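Local coordinates for protein carboxylesterase (EST-2) (Archaeoglobus fulgidus, PDB 5FRD) that probably hydrolyses carboxylic esters as a thermophilic member of the alpha/beta hydrolase family and binds coenzyme A near its active site, at residues K23-H28 and Y47-P52; V38-A43 and E237-L242. All coordinates share one frame; numbering follows the deposited sequence.

Contact 1 of 2, residues K23-H28 and Y47-P52; sequences KVFYIH and YAIDLP
Two first torsions bring His28 and Phe25 against the 47-52 segment. With CG of His28 between its backbone N and carbonyl carbon (chi1 65°), the imidazole reaches across to the 49-51 backbone, and Leu51 N donates to NE2 at 3.0 Å, almost in the ring plane. Ile49 O lies at the same ring's edge, 3.1 Å from His28 CD2, while CB, CG and CD1 of Leu51 pack slantwise across the NE2 and CE1 corner of the ring. Phe25 sets CG opposite its backbone N (chi1 -168°), which lays the far rim of the phenyl over the next strand, with CZ 3.9 Å from Ile49 CB.

The example illustrates parallel pairing in a beta-alpha-beta unit. Strands 24-27 and 47-49 run 25° apart, joined by three bonds: Tyr47 N to Val24 O, Tyr26 N to Tyr47 O (2.9 Å) and Ile49 N to Tyr26 O (3.1 Å). Past the last of these the strands diverge, and a water wedges in, donating to Tyr26 O and to Ile49 O at 2.7 Å and accepting a weak bond from His28 N. Tyr26 O is thus gripped twice. Tyr26 and Ala48 meet on the face opposite to Phe25 and Ile49, their CB atoms 3.9 Å apart; the phenol hydroxyl bonds to Gly45 O.

All of this is buried in the central sheet. Strand 83-88 pairs with the far edge of strand 24-27, strand 12-18 follows beyond 47-49, and helix 65-79 covers the face bearing Phe25, Tyr47 and Ile49.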
ATOM      1  N   LYS A  23       1.434  -3.929  16.293  1.00 15.41           N
ATOM      2  CA  LYS A  23       1.145  -4.999  15.341  0.60 16.39           C
ATOM      3  C   LYS A  23       0.450  -4.433  14.100  1.00 14.99           C
ATOM      4  O   LYS A  23      -0.711  -4.713  13.823  1.00 15.51           O
ATOM      5  CB  LYS A  23       0.300  -6.092  16.000  0.60 18.21           C
ATOM      6  CG  LYS A  23       0.929  -6.666  17.272  0.60 21.18           C
ATOM      7  CD  LYS A  23       2.229  -7.369  16.983  0.60 19.62           C
ATOM      8  CE  LYS A  23       2.771  -8.082  18.199  0.60 22.91           C
ATOM      9  NZ  LYS A  23       3.992  -8.862  17.889  0.60 21.82           N
ATOM     10  N   VAL A  24       1.230  -3.621  13.364  1.00 14.05           N
ATOM     11  CA  VAL A  24       0.797  -2.933  12.147  1.00 13.82           C
ATOM     12  C   VAL A  24       1.928  -3.096  11.139  1.00 11.99           C
ATOM     13  O   VAL A  24       3.095  -2.889  11.487  1.00 13.15           O
ATOM     14  CB  VAL A  24       0.484  -1.436  12.381  1.00 14.22           C
ATOM     15  CG1 VAL A  24      -0.101  -0.808  11.112  1.00 14.10           C
ATOM     16  CG2 VAL A  24      -0.495  -1.260  13.513  1.00 17.28           C
ATOM     17  N   PHE A  25       1.569  -3.495   9.920  1.00 11.13           N
ATOM     18  CA  PHE A  25       2.512  -3.796   8.864  1.00 11.33           C
ATOM     19  C   PHE A  25       2.085  -3.092   7.578  1.00 11.74           C
ATOM     20  O   PHE A  25       0.989  -3.371   7.057  1.00 12.56           O
ATOM     21  CB  PHE A  25       2.589  -5.324   8.655  1.00 12.50           C
ATOM     22  CG  PHE A  25       3.739  -5.759   7.785  1.00 12.16           C
ATOM     23  CD1 PHE A  25       4.993  -6.025   8.330  1.00 12.59           C
ATOM     24  CD2 PHE A  25       3.566  -5.910   6.432  1.00 13.58           C
ATOM     25  CE1 PHE A  25       6.033  -6.421   7.513  1.00 13.64           C
ATOM     26  CE2 PHE A  25       4.624  -6.321   5.631  1.00 14.33           C
ATOM     27  CZ  PHE A  25       5.837  -6.572   6.199  1.00 14.08           C
ATOM     28  N   TYR A  26       2.934  -2.181   7.072  1.00 10.55           N
ATOM     29  CA  TYR A  26       2.571  -1.330   5.954  1.00  9.94           C
ATOM     30  C   TYR A  26       3.271  -1.755   4.684  1.00 10.87           C
ATOM     31  O   TYR A  26       4.477  -2.026   4.711  1.00 12.02           O
ATOM     32  CB  TYR A  26       2.972   0.131   6.218  1.00 10.28           C
ATOM     33  CG  TYR A  26       2.513   0.747   7.511  1.00 10.94           C
ATOM     34  CD1 TYR A  26       3.252   0.604   8.658  1.00 11.97           C
ATOM     35  CD2 TYR A  26       1.362   1.530   7.587  1.00 11.99           C
ATOM     36  CE1 TYR A  26       2.890   1.204   9.847  1.00 13.38           C
ATOM     37  CE2 TYR A  26       0.968   2.094   8.789  1.00 11.52           C
ATOM     38  CZ  TYR A  26       1.722   1.929   9.914  1.00 13.20           C
ATOM     39  OH  TYR A  26       1.330   2.523  11.110  1.00 14.62           O
ATOM     40  N   ILE A  27       2.545  -1.705   3.568  1.00 10.55           N
ATOM     41  CA  ILE A  27       3.048  -2.101   2.257  1.00 10.56           C
ATOM     42  C   ILE A  27       2.799  -0.950   1.254  1.00 10.55           C
ATOM     43  O   ILE A  27       1.650  -0.595   0.960  1.00 11.71           O
ATOM     44  CB  ILE A  27       2.389  -3.389   1.713  1.00 11.88           C
ATOM     45  CG1 ILE A  27       2.368  -4.465   2.803  1.00 12.84           C
ATOM     46  CG2 ILE A  27       3.167  -3.853   0.497  1.00 13.34           C
ATOM     47  CD1 ILE A  27       1.689  -5.745   2.390  1.00 14.43           C
ATOM     48  N   HIS A  28       3.901  -0.397   0.765  1.00 10.59           N
ATOM     49  CA  HIS A  28       3.929   0.747  -0.148  1.00 10.87           C
ATOM     50  C   HIS A  28       3.458   0.441  -1.557  1.00 12.79           C
ATOM     51  O   HIS A  28       3.249  -0.712  -1.941  1.00 12.98           O
ATOM     52  CB  HIS A  28       5.337   1.343  -0.208  1.00 11.84           C
ATOM     53  CG  HIS A  28       6.358   0.427  -0.789  1.00 11.07           C
ATOM     54  ND1 HIS A  28       6.492   0.212  -2.142  1.00 12.39           N
ATOM     55  CD2 HIS A  28       7.294  -0.349  -0.189  1.00 12.07           C
ATOM     56  CE1 HIS A  28       7.480  -0.645  -2.350  1.00 13.34           C
ATOM     57  NE2 HIS A  28       7.953  -1.034  -1.181  1.00 12.56           N
ATOM     58  N   TYR A  47       5.774  -1.609  11.498  1.00 11.35           N
ATOM     59  CA  TYR A  47       6.833  -1.866  10.529  1.00 11.81           C
ATOM     60  C   TYR A  47       6.358  -1.635   9.112  1.00 11.20           C
ATOM     61  O   TYR A  47       5.260  -2.086   8.758  1.00 11.87           O
ATOM     62  CB  TYR A  47       7.265  -3.342  10.602  1.00 12.03           C
ATOM     63  CG  TYR A  47       8.136  -3.751  11.746  1.00 11.82           C
ATOM     64  CD1 TYR A  47       7.582  -3.984  12.983  1.00 14.56           C
ATOM     65  CD2 TYR A  47       9.497  -3.916  11.587  1.00 14.32           C
ATOM     66  CE1 TYR A  47       8.397  -4.417  14.069  1.00 15.51           C
ATOM     67  CE2 TYR A  47      10.303  -4.358  12.642  1.00 15.96           C
ATOM     68  CZ  TYR A  47       9.737  -4.576  13.848  1.00 14.42           C
ATOM     69  OH  TYR A  47      10.524  -5.035  14.911  1.00 21.18           O
ATOM     70  N   ALA A  48       7.185  -0.987   8.299  1.00 10.34           N
ATOM     71  CA  ALA A  48       6.913  -0.788   6.878  1.00 10.70           C
ATOM     72  C   ALA A  48       7.990  -1.454   6.052  1.00 11.45           C
ATOM     73  O   ALA A  48       9.172  -1.178   6.238  1.00 12.21           O
ATOM     74  CB  ALA A  48       6.841   0.698   6.530  1.00 11.72           C
ATOM     75  N   ILE A  49       7.577  -2.337   5.156  1.00 11.44           N
ATOM     76  CA  ILE A  49       8.533  -3.044   4.316  1.00 11.59           C
ATOM     77  C   ILE A  49       9.066  -2.195   3.173  1.00 13.08           C
ATOM     78  O   ILE A  49       8.328  -1.405   2.589  1.00 12.51           O
ATOM     79  CB  ILE A  49       7.892  -4.332   3.795  1.00 11.82           C
ATOM     80  CG1 ILE A  49       8.930  -5.263   3.161  1.00 14.70           C
ATOM     81  CG2 ILE A  49       6.749  -4.055   2.833  1.00 14.14           C
ATOM     82  CD1 ILE A  49       8.385  -6.647   2.788  1.00 14.04           C
ATOM     83  N   ASP A  50      10.338  -2.360   2.807  1.00 11.58           N
ATOM     84  CA  ASP A  50      10.802  -2.015   1.456  1.00 13.34           C
ATOM     85  C   ASP A  50      10.651  -3.282   0.614  1.00 13.12           C
ATOM     86  O   ASP A  50      11.377  -4.255   0.864  1.00 12.87           O
ATOM     87  CB  ASP A  50      12.298  -1.625   1.438  1.00 12.42           C
ATOM     88  CG  ASP A  50      12.608  -0.239   1.930  1.00 14.90           C
ATOM     89  OD1 ASP A  50      11.773   0.677   1.813  1.00 15.39           O
ATOM     90  OD2 ASP A  50      13.807  -0.024   2.322  1.00 15.51           O
ATOM     91  N   LEU A  51       9.686  -3.372  -0.284  1.00 12.04           N
ATOM     92  CA  LEU A  51       9.611  -4.568  -1.114  1.00 12.79           C
ATOM     93  C   LEU A  51      10.919  -4.752  -1.861  1.00 13.24           C
ATOM     94  O   LEU A  51      11.590  -3.773  -2.206  1.00 13.63           O
ATOM     95  CB  LEU A  51       8.446  -4.476  -2.112  1.00 12.83           C
ATOM     96  CG  LEU A  51       7.035  -4.552  -1.543  1.00 14.31           C
ATOM     97  CD1 LEU A  51       6.013  -4.199  -2.600  1.00 15.64           C
ATOM     98  CD2 LEU A  51       6.729  -5.895  -0.906  1.00 16.07           C
ATOM     99  N   PRO A  52      11.303  -6.011  -2.117  1.00 13.85           N
ATOM    100  CA  PRO A  52      12.469  -6.194  -2.992  1.00 14.40           C
ATOM    101  C   PRO A  52      12.334  -5.340  -4.249  1.00 13.37           C
ATOM    102  O   PRO A  52      11.213  -5.070  -4.714  1.00 14.54           O
ATOM    103  CB  PRO A  52      12.427  -7.686  -3.308  1.00 15.62           C
ATOM    104  CG  PRO A  52      11.781  -8.283  -2.102  1.00 16.99           C
ATOM    105  CD  PRO A  52      10.718  -7.284  -1.695  1.00 15.29           C
TER
HETATM  106  O   HOH W   1       5.901  -0.293   2.968  1.00 11.89           O

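Contact 2 of 2, residues V38-A43 and E237-L242; sequences VNQLTA and EFNEAL
Gln40 reaches across to Asn239 and Phe238 with a bent side chain. Its CB comes no closer than 4.1 Å to Asn239 OD1. The next atom, CG, already meets both partners, 3.3 Å from Asn239 OD1 and 3.7 Å from Phe238 CE1. At chi2 (66°) the chain folds, and CD stays beside the same oxygen and the same phenyl. At the tip, NE2 donates to Asn239 OD1 over 2.9 Å, from a position tilted away from the carbonyl plane, and lies 3.6 Å from Phe238 CD1. The two amides are turned steeply, 74° between their planes. A further bond, from NE2 to Met231 O, also engages the tip, so its polar nitrogen is satisfied within a buried setting.

The pair belongs to the layered architecture of the alpha/beta hydrolase fold: helix 38-43, from the crossover between strands 24-27 and 47-49, packs beside the C-terminal helix 235-249 on one side of the central sheet. The short helical segments pass 10.2 Å apart at 50°, a gap spanned by side chains more than by close backbone packing.

Asn239 works with both ends of its amide. While OD1 receives Gln40 and also sits in the plane of the Phe238 ring, at its edge, ND2 donates to the backbone Asn39 O at 3.1 Å. The donor approaches from well above the plane of that carbonyl. Ala43 CB flanks the same nitrogen at 3.5 Å, and Ile44, the next residue in the chain after Ala43, also touches the Asn239 side chain.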
ATOM      1  N   VAL A  38       6.305   7.196   6.621  1.00 11.72           N
ATOM      2  CA  VAL A  38       6.948   7.855   7.774  0.60 13.88           C
ATOM      3  C   VAL A  38       5.975   8.533   8.741  1.00 12.34           C
ATOM      4  O   VAL A  38       6.156   8.455   9.939  1.00 13.83           O
ATOM      5  CB  VAL A  38       8.062   8.863   7.411  0.60 19.05           C
ATOM      6  CG1 VAL A  38       9.277   8.122   6.878  0.60 33.50           C
ATOM      7  CG2 VAL A  38       7.579   9.957   6.476  0.60 13.75           C
ATOM      8  N   ASN A  39       4.943   9.186   8.213  1.00 13.13           N
ATOM      9  CA  ASN A  39       4.001   9.884   9.102  1.00 14.65           C
ATOM     10  C   ASN A  39       3.159   8.955   9.954  1.00 14.31           C
ATOM     11  O   ASN A  39       2.728   9.310  11.056  1.00 16.80           O
ATOM     12  CB  ASN A  39       3.070  10.802   8.306  1.00 14.74           C
ATOM     13  CG  ASN A  39       3.812  11.844   7.524  1.00 18.35           C
ATOM     14  OD1 ASN A  39       4.420  12.750   8.105  1.00 20.05           O
ATOM     15  ND2 ASN A  39       3.808  11.723   6.208  1.00 20.98           N
ATOM     16  N   GLN A  40       2.964   7.713   9.489  1.00 12.34           N
ATOM     17  CA  GLN A  40       2.270   6.697  10.248  1.00 12.52           C
ATOM     18  C   GLN A  40       3.212   5.978  11.219  1.00 12.93           C
ATOM     19  O   GLN A  40       2.864   5.714  12.369  1.00 13.97           O
ATOM     20  CB  GLN A  40       1.615   5.665   9.316  1.00 13.02           C
ATOM     21  CG  GLN A  40       0.422   6.204   8.539  1.00 13.49           C
ATOM     22  CD  GLN A  40       0.784   7.282   7.535  1.00 13.59           C
ATOM     23  OE1 GLN A  40       1.637   7.085   6.683  1.00 13.84           O
ATOM     24  NE2 GLN A  40       0.092   8.481   7.616  1.00 13.95           N
ATOM     25  N   LEU A  41       4.428   5.713  10.759  1.00 12.38           N
ATOM     26  CA  LEU A  41       5.392   4.999  11.582  1.00 13.34           C
ATOM     27  C   LEU A  41       5.710   5.774  12.846  1.00 15.57           C
ATOM     28  O   LEU A  41       5.815   5.174  13.911  1.00 15.61           O
ATOM     29  CB  LEU A  41       6.663   4.697  10.809  1.00 13.54           C
ATOM     30  CG  LEU A  41       6.492   3.642   9.726  1.00 13.46           C
ATOM     31  CD1 LEU A  41       7.628   3.748   8.739  1.00 15.22           C
ATOM     32  CD2 LEU A  41       6.425   2.250  10.352  1.00 15.66           C
ATOM     33  N   THR A  42       5.833   7.089  12.725  1.00 15.02           N
ATOM     34  CA  THR A  42       6.197   7.947  13.865  1.00 16.66           C
ATOM     35  C   THR A  42       5.053   8.144  14.844  1.00 20.14           C
ATOM     36  O   THR A  42       5.304   8.333  16.039  1.00 24.77           O
ATOM     37  CB  THR A  42       6.756   9.308  13.405  1.00 19.34           C
ATOM     38  OG1 THR A  42       5.770   9.964  12.595  1.00 20.84           O
ATOM     39  CG2 THR A  42       8.056   9.169  12.676  1.00 18.59           C
ATOM     40  N   ALA A  43       3.817   8.083  14.376  1.00 15.31           N
ATOM     41  CA  ALA A  43       2.659   8.344  15.227  1.00 16.51           C
ATOM     42  C   ALA A  43       1.969   7.105  15.725  1.00 18.46           C
ATOM     43  O   ALA A  43       1.598   7.034  16.881  1.00 23.28           O
ATOM     44  CB  ALA A  43       1.658   9.240  14.490  1.00 18.85           C
ATOM     45  N   GLU A 237      -5.313  13.344   9.484  1.00 14.98           N
ATOM     46  CA  GLU A 237      -6.635  12.770   9.288  1.00 14.86           C
ATOM     47  C   GLU A 237      -6.562  11.272   9.028  1.00 14.16           C
ATOM     48  O   GLU A 237      -7.358  10.507   9.556  1.00 16.39           O
ATOM     49  CB  GLU A 237      -7.330  13.472   8.133  1.00 17.66           C
ATOM     50  CG  GLU A 237      -7.598  14.961   8.419  1.00 19.09           C
ATOM     51  CD  GLU A 237      -6.483  15.937   8.076  1.00 22.98           C
ATOM     52  OE1 GLU A 237      -5.338  15.577   7.760  1.00 17.79           O
ATOM     53  OE2 GLU A 237      -6.709  17.175   8.176  1.00 22.23           O
ATOM     54  N   PHE A 238      -5.579  10.880   8.245  1.00 13.75           N
ATOM     55  CA  PHE A 238      -5.357   9.461   7.992  1.00 15.26           C
ATOM     56  C   PHE A 238      -5.051   8.732   9.286  1.00 14.19           C
ATOM     57  O   PHE A 238      -5.668   7.705   9.576  1.00 14.07           O
ATOM     58  CB  PHE A 238      -4.227   9.293   6.971  1.00 13.76           C
ATOM     59  CG  PHE A 238      -3.967   7.843   6.587  1.00 12.49           C
ATOM     60  CD1 PHE A 238      -3.169   7.053   7.379  1.00 15.62           C
ATOM     61  CD2 PHE A 238      -4.510   7.304   5.438  1.00 13.47           C
ATOM     62  CE1 PHE A 238      -2.939   5.712   7.060  1.00 14.89           C
ATOM     63  CE2 PHE A 238      -4.274   5.985   5.101  1.00 14.82           C
ATOM     64  CZ  PHE A 238      -3.521   5.187   5.921  1.00 13.92           C
ATOM     65  N   ASN A 239      -4.142   9.293  10.078  1.00 12.99           N
ATOM     66  CA  ASN A 239      -3.742   8.659  11.313  1.00 14.01           C
ATOM     67  C   ASN A 239      -4.887   8.566  12.293  1.00 14.66           C
ATOM     68  O   ASN A 239      -5.021   7.593  13.017  1.00 14.99           O
ATOM     69  CB  ASN A 239      -2.593   9.387  11.955  1.00 13.32           C
ATOM     70  CG  ASN A 239      -1.269   9.199  11.227  1.00 15.33           C
ATOM     71  OD1 ASN A 239      -1.189   8.449  10.252  1.00 15.30           O
ATOM     72  ND2 ASN A 239      -0.241   9.894  11.659  1.00 16.20           N
ATOM     73  N   GLU A 240      -5.711   9.612  12.367  1.00 13.58           N
ATOM     74  CA  GLU A 240      -6.844   9.562  13.280  1.00 16.35           C
ATOM     75  C   GLU A 240      -7.807   8.425  12.932  1.00 15.40           C
ATOM     76  O   GLU A 240      -8.308   7.721  13.811  1.00 15.86           O
ATOM     77  CB  GLU A 240      -7.534  10.939  13.286  1.00 20.95           C
ATOM     78  CG  GLU A 240      -8.739  11.071  14.195  1.00 23.09           C
ATOM     79  CD  GLU A 240      -9.359  12.464  14.135  1.00 26.67           C
ATOM     80  OE1 GLU A 240      -8.627  13.466  13.954  1.00 20.73           O
ATOM     81  OE2 GLU A 240     -10.601  12.540  14.269  1.00 29.49           O
ATOM     82  N   ALA A 241      -8.092   8.250  11.638  1.00 14.32           N
ATOM     83  CA  ALA A 241      -8.961   7.182  11.182  1.00 14.68           C
ATOM     84  C   ALA A 241      -8.357   5.817  11.491  1.00 15.06           C
ATOM     85  O   ALA A 241      -9.031   4.911  11.949  1.00 17.40           O
ATOM     86  CB  ALA A 241      -9.224   7.288   9.691  1.00 18.57           C
ATOM     87  N   LEU A 242      -7.071   5.674  11.201  1.00 13.96           N
ATOM     88  CA  LEU A 242      -6.391   4.401  11.453  1.00 15.14           C
ATOM     89  C   LEU A 242      -6.364   4.079  12.928  1.00 17.38           C
ATOM     90  O   LEU A 242      -6.647   2.946  13.293  1.00 16.97           O
ATOM     91  CB  LEU A 242      -4.999   4.418  10.826  1.00 15.75           C
ATOM     92  CG  LEU A 242      -4.142   3.150  11.007  1.00 15.40           C
ATOM     93  CD1 LEU A 242      -4.865   1.926  10.509  1.00 18.89           C
ATOM     94  CD2 LEU A 242      -2.823   3.315  10.262  1.00 19.24           C
TER

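How the contacts relate
The two contacts interlock along the chain, since helix 38-43 of contact 2 lies within the crossover that joins the paired strands of contact 1. Their centres lie about 14 Å apart, yet side chains bridge them: Tyr26 OH packs 3.6 Å from Gln40 CB, and Leu41 spans both strands, with CD2 3.7 Å from Tyr26 CE1 and CD1 3.8 Å from Ala48 CB. Contact 1 is the one nearer the functional region. Its Ile27 touches the probable nucleophile elbow, the His28 side chain is about 12 Å from the bound coenzyme A, and the Leu51 side chain about 9 Å from that of CoA-binding Cys172. Contact 2 lies away from the coenzyme A pocket.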